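Side-chain contacts in like-Sm ribonucleoprotein core (Methanococcus vannielii SB, PDB 5MKI), which probably binds RNA as a seven-subunit ring of the Sm/Lsm family: residues A[20-23]-A[27-30]; A[33-36]-A[42-45]; A[46-49]-A[55-58]. All coordinates share one frame; numbering follows the deposited sequence.

How the interactions relate
The three contacts tie successive strands of one curled antiparallel sheet, with centres 12 to 13 Å apart. Interactions 1 and 2 share strand 28-36 and lie on opposite sides of the chain's centre; they meet where Val29 CG1 is 3.7 Å from Leu44 CD1. Interaction 3 borders interaction 1: Lys30 O lies 2.6 Å from Lys48 N, a probable hydrogen bond. Interaction 2 runs into interaction 3 at the corner at residues 45-46. His39 and Asn41, seen to bind UMP in this protein, lie in the connection between the segments of interaction 2; interaction 3 holds Glu56, seen to bind calcium. Neither ligand is bound to this chain. All three contacts touch a second subunit.

Interaction 1: A[20-23]-A[27-30]; sequences TVYL and KLVK
The hairpin of strands 18-23 and 28-36 in the Sm fold is joined here by Val21 and Val29, an antiparallel hydrogen-bonded pair. Val21 N donates to Val29 O at 2.7 Å and Val29 N returns to Val21 O at 2.9 Å, both nearly straight at the hydrogen (172° or more). Nearer the turn, Leu23 N donates to Lys27 O at 3.0 Å. That same oxygen also accepts a bond from a water, which donates to Leu23 O as well, so Lys27 O is gripped twice.

On the face carrying Thr20, Tyr22 and Leu28, the Tyr22 and Leu28 side chains lie alongside each other and point the same way. Leu28 CD1 rests 3.6 Å from Tyr22 CD2, an oblique approach to the ring, while Leu28 CG comes equally near Tyr22 CE2. The other branch, Leu28 CD2, reaches 3.9 Å from Thr20 CG2; with OG1 beside the Thr20 backbone N (chi1 -54°), this methyl lies anti to that N and is turned to its neighbour across the strands. The Tyr22 ring also meets Tyr69 of the same chain, their planes about 55° apart. With an alanine in place of Tyr22, Leu28 would probably lose its aromatic wall and its branched end would be freer to turn.

Leu23 reaches across to Val29, whose side chain lies on the opposite face from Tyr22: Leu23 CD1 lies 3.8 Å from Val29 CG2 and also touches Lys27 CB. Tyr69 of a second subunit packs against Leu23, Lys27 and Val29, while the ammonium of Lys27 leads away to a salt bridge with Asp25.

Backbone bonds thus fix the pairing, and the side chains add two apolar contacts: Tyr22 with Leu28, and Leu23 with Val29 at the subunit interface.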
ATOM      1  N   THR A  20     -14.277  15.393  13.622  1.00 27.12           N
ATOM      2  CA  THR A  20     -13.502  14.366  14.303  1.00 32.08           C
ATOM      3  C   THR A  20     -12.975  13.396  13.253  1.00 27.80           C
ATOM      4  O   THR A  20     -13.766  12.755  12.555  1.00 25.83           O
ATOM      5  CB  THR A  20     -14.362  13.632  15.331  1.00 28.48           C
ATOM      6  OG1 THR A  20     -14.944  14.599  16.210  1.00 37.28           O
ATOM      7  CG2 THR A  20     -13.533  12.648  16.145  1.00 29.41           C
ATOM      8  N   VAL A  21     -11.654  13.303  13.138  1.00 26.46           N
ATOM      9  CA  VAL A  21     -10.996  12.394  12.196  1.00 27.90           C
ATOM     10  C   VAL A  21     -10.518  11.176  12.972  1.00 25.11           C
ATOM     11  O   VAL A  21      -9.601  11.279  13.792  1.00 29.17           O
ATOM     12  CB  VAL A  21      -9.822  13.065  11.465  1.00 25.64           C
ATOM     13  CG1 VAL A  21      -9.196  12.078  10.432  1.00 25.81           C
ATOM     14  CG2 VAL A  21     -10.263  14.343  10.783  1.00 24.79           C
ATOM     15  N   TYR A  22     -11.125  10.022  12.705  1.00 22.31           N
ATOM     16  CA  TYR A  22     -10.675   8.745  13.258  1.00 27.60           C
ATOM     17  C   TYR A  22      -9.568   8.142  12.391  1.00 31.02           C
ATOM     18  O   TYR A  22      -9.738   7.978  11.179  1.00 26.66           O
ATOM     19  CB  TYR A  22     -11.831   7.749  13.346  1.00 28.01           C
ATOM     20  CG  TYR A  22     -12.919   8.119  14.334  1.00 35.63           C
ATOM     21  CD1 TYR A  22     -13.906   9.046  14.003  1.00 31.69           C
ATOM     22  CD2 TYR A  22     -12.969   7.528  15.593  1.00 36.72           C
ATOM     23  CE1 TYR A  22     -14.907   9.377  14.904  1.00 34.93           C
ATOM     24  CE2 TYR A  22     -13.973   7.847  16.499  1.00 39.02           C
ATOM     25  CZ  TYR A  22     -14.937   8.774  16.152  1.00 39.53           C
ATOM     26  OH  TYR A  22     -15.935   9.097  17.055  1.00 46.86           O
ATOM     27  N   LEU A  23      -8.460   7.773  13.022  1.00 31.48           N
ATOM     28  CA  LEU A  23      -7.288   7.244  12.346  1.00 29.54           C
ATOM     29  C   LEU A  23      -7.206   5.729  12.519  1.00 35.49           C
ATOM     30  O   LEU A  23      -7.786   5.152  13.443  1.00 30.70           O
ATOM     31  CB  LEU A  23      -6.023   7.912  12.882  1.00 33.34           C
ATOM     32  CG  LEU A  23      -5.959   9.429  12.691  1.00 35.08           C
ATOM     33  CD1 LEU A  23      -4.575   9.959  13.099  1.00 37.44           C
ATOM     34  CD2 LEU A  23      -6.275   9.786  11.243  1.00 26.88           C
ATOM     35  N   LYS A  27      -6.240   6.556  17.099  1.00 39.38           N
ATOM     36  CA  LYS A  27      -6.241   7.969  17.444  1.00 41.82           C
ATOM     37  C   LYS A  27      -7.509   8.659  16.950  1.00 42.43           C
ATOM     38  O   LYS A  27      -8.105   8.276  15.939  1.00 32.91           O
ATOM     39  CB  LYS A  27      -5.016   8.662  16.847  1.00 41.94           C
ATOM     40  CG  LYS A  27      -3.689   8.209  17.428  1.00 45.47           C
ATOM     41  CD  LYS A  27      -2.570   9.163  17.024  1.00 46.27           C
ATOM     42  CE  LYS A  27      -1.209   8.614  17.406  1.00 49.27           C
ATOM     43  NZ  LYS A  27      -0.951   7.293  16.793  1.00 41.77           N
ATOM     44  N   LEU A  28      -7.915   9.689  17.693  1.00 45.94           N
ATOM     45  CA  LEU A  28      -8.947  10.636  17.295  1.00 43.94           C
ATOM     46  C   LEU A  28      -8.326  12.024  17.240  1.00 49.24           C
ATOM     47  O   LEU A  28      -7.750  12.482  18.231  1.00 50.63           O
ATOM     48  CB  LEU A  28     -10.116  10.645  18.288  1.00 50.15           C
ATOM     49  CG  LEU A  28     -11.310   9.713  18.100  1.00 47.17           C
ATOM     50  CD1 LEU A  28     -10.939   8.264  18.412  1.00 49.93           C
ATOM     51  CD2 LEU A  28     -12.479  10.192  18.965  1.00 45.92           C
ATOM     52  N   VAL A  29      -8.439  12.692  16.095  1.00 43.64           N
ATOM     53  CA  VAL A  29      -7.969  14.064  15.934  1.00 38.76           C
ATOM     54  C   VAL A  29      -9.187  14.937  15.675  1.00 34.82           C
ATOM     55  O   VAL A  29      -9.939  14.690  14.726  1.00 32.84           O
ATOM     56  CB  VAL A  29      -6.945  14.205  14.793  1.00 38.61           C
ATOM     57  CG1 VAL A  29      -6.299  15.563  14.851  1.00 37.54           C
ATOM     58  CG2 VAL A  29      -5.899  13.110  14.864  1.00 39.74           C
ATOM     59  N   LYS A  30      -9.374  15.958  16.507  1.00 36.35           N
ATOM     60  CA  LYS A  30     -10.544  16.829  16.457  1.00 39.49           C
ATOM     61  C   LYS A  30     -10.086  18.251  16.175  1.00 32.35           C
ATOM     62  O   LYS A  30      -9.124  18.721  16.788  1.00 38.37           O
ATOM     63  CB  LYS A  30     -11.324  16.767  17.779  1.00 38.34           C
ATOM     64  CG  LYS A  30     -12.451  17.788  17.898  1.00 48.13           C
ATOM     65  CD  LYS A  30     -13.026  17.860  19.319  1.00 54.69           C
ATOM     66  CE  LYS A  30     -13.216  19.307  19.786  1.00 55.98           C
ATOM     67  NZ  LYS A  30     -14.652  19.764  19.765  1.00 55.29           N
TER
HETATM   68  O   HOH W   1      -9.634   5.896  15.264  1.00 30.32           O

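Interaction 2: A[33-36]-A[42-45]; sequences LKAY and VALE
Segments 33-36 and 42-45 run antiparallel, their strand axes 4.7 Å apart at closest approach and 165° apart in direction, with Leu33 opposite Leu44 and Tyr36 opposite Val42. Lys34 N donates to Ala43 O, and Ala43 N to Ala35 O, both at 3.0 Å.

The Leu33 and Val42 side chains cross at about a right angle, with Leu33 CD1 lying 3.7 Å from Val42 CB and also reaching Leu44 CD2. With CG anti to the Leu33 backbone N (chi1 -177°), the branched end is carried across to the neighbouring strand. Tyr36 touches Val42 CG1 through its CB; its ring leads away, and its side chain packs on Leu11 of helix 9-13.

Two residues, Lys34 and Ala35, lie between Leu33 and Tyr36, facing only Ala43 between Leu44 and Val42. Ala43 O accepts from Lys34 N while Ala43 N donates to Ala35 O, which marks a beta bulge at Lys34-Ala35. The hairpin so formed carries the connection with His39 and Asn41, both seen binding UMP in this protein.

At the bulge the Lys34 side chain points toward the other strand and meets Glu45. The lysine chain is bent at chi2 and chi3 and lays CG 3.6 Å from Glu45 CB. The charges do not meet directly: Lys34 NZ is 4.4 Å from Glu45 OE2, and a water bridges the two side chains, accepting from Lys34 NZ at 2.7 Å and donating to Glu45 OE1 at 2.8 Å. Lys34 NZ also bonds Asn16 OD1.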
ATOM      1  N   LEU A  33     -12.052  22.292  10.300  1.00 31.24           N
ATOM      2  CA  LEU A  33     -11.621  21.871   8.966  1.00 29.38           C
ATOM      3  C   LEU A  33     -11.468  23.073   8.037  1.00 28.23           C
ATOM      4  O   LEU A  33     -12.461  23.691   7.635  1.00 31.51           O
ATOM      5  CB  LEU A  33     -12.612  20.861   8.396  1.00 26.36           C
ATOM      6  CG  LEU A  33     -12.282  20.262   7.020  1.00 29.04           C
ATOM      7  CD1 LEU A  33     -11.180  19.214   7.123  1.00 25.30           C
ATOM      8  CD2 LEU A  33     -13.538  19.680   6.377  1.00 30.90           C
ATOM      9  N   LYS A  34     -10.225  23.366   7.651  1.00 26.72           N
ATOM     10  CA  LYS A  34      -9.889  24.471   6.756  1.00 28.78           C
ATOM     11  C   LYS A  34      -9.693  24.053   5.303  1.00 27.22           C
ATOM     12  O   LYS A  34      -9.745  24.913   4.415  1.00 29.68           O
ATOM     13  CB  LYS A  34      -8.600  25.166   7.228  1.00 24.58           C
ATOM     14  CG  LYS A  34      -8.600  25.549   8.695  1.00 32.60           C
ATOM     15  CD  LYS A  34      -9.704  26.543   8.959  1.00 29.88           C
ATOM     16  CE  LYS A  34      -9.475  27.841   8.178  1.00 29.26           C
ATOM     17  NZ  LYS A  34     -10.590  28.816   8.381  1.00 38.60           N
ATOM     18  N   ALA A  35      -9.451  22.775   5.038  1.00 28.23           N
ATOM     19  CA  ALA A  35      -9.116  22.335   3.687  1.00 28.13           C
ATOM     20  C   ALA A  35      -9.062  20.822   3.670  1.00 25.12           C
ATOM     21  O   ALA A  35      -8.751  20.193   4.683  1.00 25.57           O
ATOM     22  CB  ALA A  35      -7.777  22.919   3.214  1.00 25.83           C
ATOM     23  N   TYR A  36      -9.381  20.251   2.507  1.00 27.30           N
ATOM     24  CA  TYR A  36      -9.267  18.821   2.252  1.00 22.73           C
ATOM     25  C   TYR A  36      -9.080  18.624   0.750  1.00 30.03           C
ATOM     26  O   TYR A  36      -9.354  19.527  -0.049  1.00 24.49           O
ATOM     27  CB  TYR A  36     -10.502  18.044   2.733  1.00 24.20           C
ATOM     28  CG  TYR A  36     -11.666  18.237   1.801  1.00 29.38           C
ATOM     29  CD1 TYR A  36     -12.384  19.421   1.807  1.00 31.70           C
ATOM     30  CD2 TYR A  36     -12.023  17.254   0.880  1.00 25.38           C
ATOM     31  CE1 TYR A  36     -13.433  19.618   0.937  1.00 32.17           C
ATOM     32  CE2 TYR A  36     -13.066  17.447   0.006  1.00 26.44           C
ATOM     33  CZ  TYR A  36     -13.770  18.621   0.043  1.00 29.14           C
ATOM     34  OH  TYR A  36     -14.809  18.817  -0.820  1.00 40.07           O
ATOM     35  N   VAL A  42      -6.301  16.468   5.183  1.00 24.71           N
ATOM     36  CA  VAL A  42      -7.104  17.529   5.800  1.00 25.42           C
ATOM     37  C   VAL A  42      -6.204  18.454   6.617  1.00 25.26           C
ATOM     38  O   VAL A  42      -5.279  18.007   7.310  1.00 24.46           O
ATOM     39  CB  VAL A  42      -8.252  16.965   6.672  1.00 23.78           C
ATOM     40  CG1 VAL A  42      -9.180  16.063   5.863  1.00 20.34           C
ATOM     41  CG2 VAL A  42      -7.714  16.207   7.886  1.00 26.46           C
ATOM     42  N   ALA A  43      -6.468  19.757   6.518  1.00 26.50           N
ATOM     43  CA  ALA A  43      -5.834  20.752   7.374  1.00 24.77           C
ATOM     44  C   ALA A  43      -6.814  21.111   8.490  1.00 28.76           C
ATOM     45  O   ALA A  43      -7.917  21.594   8.214  1.00 27.02           O
ATOM     46  CB  ALA A  43      -5.434  21.993   6.578  1.00 20.95           C
ATOM     47  N   LEU A  44      -6.424  20.849   9.737  1.00 25.89           N
ATOM     48  CA  LEU A  44      -7.281  21.071  10.902  1.00 24.70           C
ATOM     49  C   LEU A  44      -6.698  22.184  11.765  1.00 29.69           C
ATOM     50  O   LEU A  44      -5.563  22.072  12.239  1.00 30.90           O
ATOM     51  CB  LEU A  44      -7.418  19.804  11.738  1.00 23.99           C
ATOM     52  CG  LEU A  44      -8.037  18.571  11.093  1.00 29.06           C
ATOM     53  CD1 LEU A  44      -7.841  17.358  11.992  1.00 20.98           C
ATOM     54  CD2 LEU A  44      -9.504  18.843  10.820  1.00 30.09           C
ATOM     55  N   GLU A  45      -7.490  23.229  11.997  1.00 32.97           N
ATOM     56  CA  GLU A  45      -7.076  24.381  12.789  1.00 32.94           C
ATOM     57  C   GLU A  45      -7.476  24.199  14.250  1.00 34.37           C
ATOM     58  O   GLU A  45      -8.570  23.712  14.546  1.00 33.03           O
ATOM     59  CB  GLU A  45      -7.711  25.655  12.232  1.00 34.77           C
ATOM     60  CG  GLU A  45      -7.169  26.931  12.825  1.00 38.34           C
ATOM     61  CD  GLU A  45      -7.981  28.134  12.415  1.00 40.87           C
ATOM     62  OE1 GLU A  45      -9.111  28.284  12.933  1.00 42.67           O
ATOM     63  OE2 GLU A  45      -7.494  28.922  11.575  1.00 46.87           O
TER
HETATM   64  O   HOH W   2     -10.666  29.541  10.979  1.00 41.41           O

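Interaction 3: A[46-49]-A[55-58]; sequences NAKI and KEFP
Lys48 and Glu56 run side by side and point the same way, and their charged ends form a salt bridge with Lys48 NZ 3.1 Å from Glu56 OE2, weak as a hydrogen bond. The glutamate chain, bent at chi2, brings the same oxygen close to Asn46, where OE2 is 3.6 Å from Asn46 CB and 3.3 Å from Asn46 O. The last pair consists of two acceptors and is not a hydrogen bond. Glu56 is a calcium ligand seen in crystals of this protein, though no calcium is bound to this chain here.

A separate, apolar contact is made by Phe57. It offers its ring edge to Ala47 O, which sits in the ring plane 3.2 Å from Phe57 CD1, and Ile49 CG1 comes to 3.8 Å from Phe57 CE1, the Ile49 and Phe57 side chains crossing at about a right angle. Residues of a second subunit cover this side: Tyr69 packs on Ile49, and Ser71 on Phe57.

The backbone holds these groups in place. Ala47 N donates to Phe57 O at 2.8 Å, and the return bond from Phe57 N to Ala47 O is weak, bent to 126° at the hydrogen. Asn46 N adds a straight bond of 3.0 Å to Pro58 O, although it comes from above that carbonyl plane. The chain turns a corner at both Asn46 and Pro58, so these bonds join the two strands where each changes direction.

In this calcium-free chain the ammonium of Lys48 probably offsets part of the Glu56 charge, while the nearby Asn46 O, itself an acceptor, cannot donate to the carboxylate.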
ATOM      1  N   ASN A  46      -6.586  24.596  15.162  1.00 34.02           N
ATOM      2  CA  ASN A  46      -6.844  24.482  16.602  1.00 39.40           C
ATOM      3  C   ASN A  46      -7.278  23.058  16.960  1.00 42.15           C
ATOM      4  O   ASN A  46      -8.366  22.816  17.496  1.00 38.52           O
ATOM      5  CB  ASN A  46      -7.884  25.516  17.056  1.00 37.56           C
ATOM      6  CG  ASN A  46      -7.336  26.935  17.020  1.00 39.60           C
ATOM      7  OD1 ASN A  46      -6.151  27.160  17.261  1.00 38.03           O
ATOM      8  ND2 ASN A  46      -8.190  27.891  16.695  1.00 47.73           N
ATOM      9  N   ALA A  47      -6.395  22.112  16.644  1.00 35.15           N
ATOM     10  CA  ALA A  47      -6.732  20.697  16.692  1.00 35.61           C
ATOM     11  C   ALA A  47      -6.338  20.072  18.025  1.00 38.30           C
ATOM     12  O   ALA A  47      -5.418  20.521  18.711  1.00 41.64           O
ATOM     13  CB  ALA A  47      -6.046  19.942  15.546  1.00 38.72           C
ATOM     14  N   LYS A  48      -7.043  19.000  18.370  1.00 37.83           N
ATOM     15  CA  LYS A  48      -6.860  18.301  19.632  1.00 47.08           C
ATOM     16  C   LYS A  48      -6.803  16.804  19.377  1.00 49.85           C
ATOM     17  O   LYS A  48      -7.640  16.265  18.646  1.00 49.94           O
ATOM     18  CB  LYS A  48      -8.005  18.612  20.609  1.00 43.13           C
ATOM     19  CG  LYS A  48      -8.217  20.102  20.891  1.00 50.10           C
ATOM     20  CD  LYS A  48      -9.681  20.389  21.244  1.00 48.32           C
ATOM     21  CE  LYS A  48      -9.892  21.841  21.667  1.00 55.57           C
ATOM     22  NZ  LYS A  48     -11.143  22.452  21.085  1.00 55.24           N
ATOM     23  N   ILE A  49      -5.826  16.134  19.978  1.00 52.80           N
ATOM     24  CA  ILE A  49      -5.812  14.677  20.025  1.00 59.47           C
ATOM     25  C   ILE A  49      -6.499  14.246  21.313  1.00 69.62           C
ATOM     26  O   ILE A  49      -6.170  14.749  22.393  1.00 72.09           O
ATOM     27  CB  ILE A  49      -4.378  14.124  19.963  1.00 60.62           C
ATOM     28  CG1 ILE A  49      -3.516  14.914  18.969  1.00 53.17           C
ATOM     29  CG2 ILE A  49      -4.404  12.641  19.645  1.00 61.38           C
ATOM     30  CD1 ILE A  49      -4.057  14.963  17.565  1.00 42.94           C
ATOM     31  N   LYS A  55      -3.359  20.011  24.752  1.00 72.76           N
ATOM     32  CA  LYS A  55      -2.732  20.801  23.701  1.00 66.30           C
ATOM     33  C   LYS A  55      -3.767  21.178  22.648  1.00 60.44           C
ATOM     34  O   LYS A  55      -4.686  20.411  22.353  1.00 60.02           O
ATOM     35  CB  LYS A  55      -1.574  20.029  23.058  1.00 66.46           C
ATOM     36  CG  LYS A  55      -0.446  19.708  24.030  1.00 71.18           C
ATOM     37  CD  LYS A  55       0.935  19.597  23.368  1.00 69.73           C
ATOM     38  CE  LYS A  55       1.107  18.253  22.666  1.00 66.39           C
ATOM     39  NZ  LYS A  55       1.471  17.177  23.621  1.00 65.56           N
ATOM     40  N   GLU A  56      -3.628  22.382  22.096  1.00 57.35           N
ATOM     41  CA  GLU A  56      -4.463  22.847  20.988  1.00 54.92           C
ATOM     42  C   GLU A  56      -3.510  23.295  19.878  1.00 54.22           C
ATOM     43  O   GLU A  56      -3.158  24.477  19.805  1.00 53.67           O
ATOM     44  CB  GLU A  56      -5.418  23.967  21.432  1.00 59.20           C
ATOM     45  CG  GLU A  56      -6.516  24.302  20.421  1.00 52.69           C
ATOM     46  CD  GLU A  56      -7.905  24.441  21.049  1.00 59.36           C
ATOM     47  OE1 GLU A  56      -8.007  24.539  22.292  1.00 65.90           O
ATOM     48  OE2 GLU A  56      -8.905  24.442  20.294  1.00 56.53           O
ATOM     49  N   PHE A  57      -3.092  22.337  19.035  1.00 46.01           N
ATOM     50  CA  PHE A  57      -2.233  22.573  17.880  1.00 38.18           C
ATOM     51  C   PHE A  57      -2.826  23.655  16.980  1.00 37.10           C
ATOM     52  O   PHE A  57      -3.943  23.479  16.472  1.00 38.46           O
ATOM     53  CB  PHE A  57      -2.060  21.286  17.070  1.00 35.99           C
ATOM     54  CG  PHE A  57      -1.558  20.122  17.871  1.00 40.46           C
ATOM     55  CD1 PHE A  57      -2.418  19.390  18.671  1.00 45.14           C
ATOM     56  CD2 PHE A  57      -0.217  19.761  17.824  1.00 42.74           C
ATOM     57  CE1 PHE A  57      -1.953  18.328  19.412  1.00 53.00           C
ATOM     58  CE2 PHE A  57       0.255  18.702  18.558  1.00 44.74           C
ATOM     59  CZ  PHE A  57      -0.611  17.981  19.354  1.00 53.47           C
ATOM     60  N   PRO A  58      -2.120  24.767  16.753  1.00 36.42           N
ATOM     61  CA  PRO A  58      -2.644  25.798  15.833  1.00 35.07           C
ATOM     62  C   PRO A  58      -3.075  25.267  14.469  1.00 34.85           C
ATOM     63  O   PRO A  58      -4.105  25.705  13.948  1.00 31.27           O
ATOM     64  CB  PRO A  58      -1.468  26.779  15.712  1.00 33.19           C
ATOM     65  CG  PRO A  58      -0.712  26.623  17.002  1.00 39.26           C
ATOM     66  CD  PRO A  58      -0.876  25.188  17.429  1.00 34.87           C
TER
HETATM   67  O   HOH W   3      -4.367  18.033  21.918  1.00 59.46           O